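Local coordinates for L-arabinose ABC transporter, periplasmic L-arabinose-binding protein (Burkholderia thailandensis, PDB 4KZK) that binds beta-D-galactose and probably also L-arabinose in the periplasm, delivering its sugar to an ABC transporter for uptake, as its family suggests, at residues 218-223 against 247-252. Residues are numbered along the deposited sequence; the frame is centred on the assembly and turned at random.
Sequences NAANIA and VRAGEG
Asn221 and Ala249 bring two helices together here, their CA atoms 5.7 Å apart, a close approach consistent with the small methyls of Ala220 and Ala249 meeting between the helices. Ala249 directs its methyl toward helix 213-226, where it meets the methyl of Ala220, CB to CB 3.7 Å. The carboxamide of Asn221 lies against that same methyl, with OD1 3.5 Å and ND2 3.8 Å from Ala249 CB. The CB of Asn221 does not itself aim at the other helix; with chi1 at -89° the amide is turned toward it and sets OD1 beside the C-terminal part of helix 240-252. There one water joins the two helices, donating to Asn221 OD1 and to Ala249 O, 2.8 Å in each case. Arg253, just beyond the segment, adds a weak hydrogen bond to Asn221 OD1. On another side of helix 240-252, Arg248 grips Glu251 side-on within a single turn: NE reaches OE1 of Glu251 at 2.8 Å and NH1 reaches OE2 at 3.0 Å. Both oxygens lie close to the guanidinium plane, and the two bonds probably restrain its rotation, while NH2 makes a second salt bridge, to Glu274. Phe217 and Phe224, about one turn before and after Asn221 on helix 213-226, also touch Ala249. Beneath, Ala220 and Ala223 pack on Leu172 of strand 170-175, and Ala219 and Ala223 on edge strand 203-207, so that the contact joins two neighbouring helices near the outer edge of the sheet, where these two strands run parallel, in a lobe of this periplasmic-binding-protein fold, away from the sugar pocket.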
# COMPACT_ATOMS: atom_id res chain seq x y z
N ASN A 218 -0.01 -12.96 12.37
CA ASN A 218 -0.84 -13.33 13.52
C ASN A 218 -2.31 -13.50 13.18
O ASN A 218 -2.95 -14.43 13.64
CB ASN A 218 -0.67 -12.32 14.66
CG ASN A 218 0.72 -12.33 15.24
OD1 ASN A 218 1.43 -13.33 15.17
ND2 ASN A 218 1.11 -11.23 15.81
N ALA A 219 -2.86 -12.59 12.40
CA ALA A 219 -4.26 -12.72 12.03
C ALA A 219 -4.53 -13.95 11.17
O ALA A 219 -5.54 -14.60 11.32
CB ALA A 219 -4.73 -11.46 11.33
N ALA A 220 -3.61 -14.26 10.26
CA ALA A 220 -3.81 -15.43 9.38
C ALA A 220 -3.81 -16.72 10.19
O ALA A 220 -4.65 -17.58 9.96
CB ALA A 220 -2.76 -15.47 8.28
N ASN A 221 -2.89 -16.83 11.14
CA ASN A 221 -2.79 -18.03 11.96
C ASN A 221 -4.07 -18.26 12.75
O ASN A 221 -4.52 -19.41 12.87
CB ASN A 221 -1.58 -17.97 12.88
CG ASN A 221 -0.34 -18.54 12.21
OD1 ASN A 221 -0.43 -19.51 11.46
ND2 ASN A 221 0.82 -17.94 12.48
N ILE A 222 -4.67 -17.19 13.25
CA ILE A 222 -5.95 -17.30 13.96
C ILE A 222 -7.02 -17.86 13.02
O ILE A 222 -7.80 -18.74 13.40
CB ILE A 222 -6.40 -15.96 14.57
CG1 ILE A 222 -5.49 -15.60 15.75
CG2 ILE A 222 -7.86 -16.02 15.01
CD1 ILE A 222 -5.69 -14.22 16.33
N ALA A 223 -7.05 -17.36 11.79
CA ALA A 223 -8.04 -17.79 10.82
C ALA A 223 -7.84 -19.24 10.38
O ALA A 223 -8.80 -20.00 10.25
CB ALA A 223 -8.01 -16.88 9.60
N VAL A 247 1.04 -15.77 3.72
CA VAL A 247 1.76 -16.83 3.02
C VAL A 247 2.69 -17.55 4.03
O VAL A 247 2.72 -18.79 4.09
CB VAL A 247 2.52 -16.30 1.79
CG1 VAL A 247 3.44 -17.36 1.17
CG2 VAL A 247 1.54 -15.78 0.73
N ARG A 248 3.42 -16.78 4.83
CA ARG A 248 4.27 -17.38 5.86
C ARG A 248 3.46 -18.18 6.88
O ARG A 248 3.88 -19.26 7.29
CB ARG A 248 5.08 -16.32 6.61
CG ARG A 248 6.17 -15.66 5.78
CD ARG A 248 7.30 -16.61 5.40
NE ARG A 248 7.13 -17.15 4.05
CZ ARG A 248 7.35 -16.45 2.94
NH1 ARG A 248 7.12 -16.99 1.76
NH2 ARG A 248 7.77 -15.19 2.99
N ALA A 249 2.33 -17.64 7.30
CA ALA A 249 1.49 -18.36 8.26
C ALA A 249 1.02 -19.68 7.67
O ALA A 249 1.14 -20.74 8.31
CB ALA A 249 0.33 -17.49 8.69
N GLY A 250 0.57 -19.65 6.41
CA GLY A 250 0.13 -20.87 5.74
C GLY A 250 1.23 -21.91 5.69
O GLY A 250 1.00 -23.08 5.95
N GLU A 251 2.43 -21.48 5.34
CA GLU A 251 3.55 -22.41 5.26
C GLU A 251 3.77 -23.15 6.58
O GLU A 251 4.02 -24.38 6.59
CB GLU A 251 4.82 -21.68 4.82
CG GLU A 251 4.78 -21.21 3.37
CD GLU A 251 5.87 -20.21 3.06
OE1 GLU A 251 6.65 -19.86 3.97
OE2 GLU A 251 5.96 -19.77 1.90
N GLY A 252 3.65 -22.41 7.68
CA GLY A 252 3.79 -22.99 9.02
C GLY A 252 2.73 -24.02 9.36
O GLY A 252 2.93 -24.83 10.26
O HOH W 1 2.08 -20.56 10.93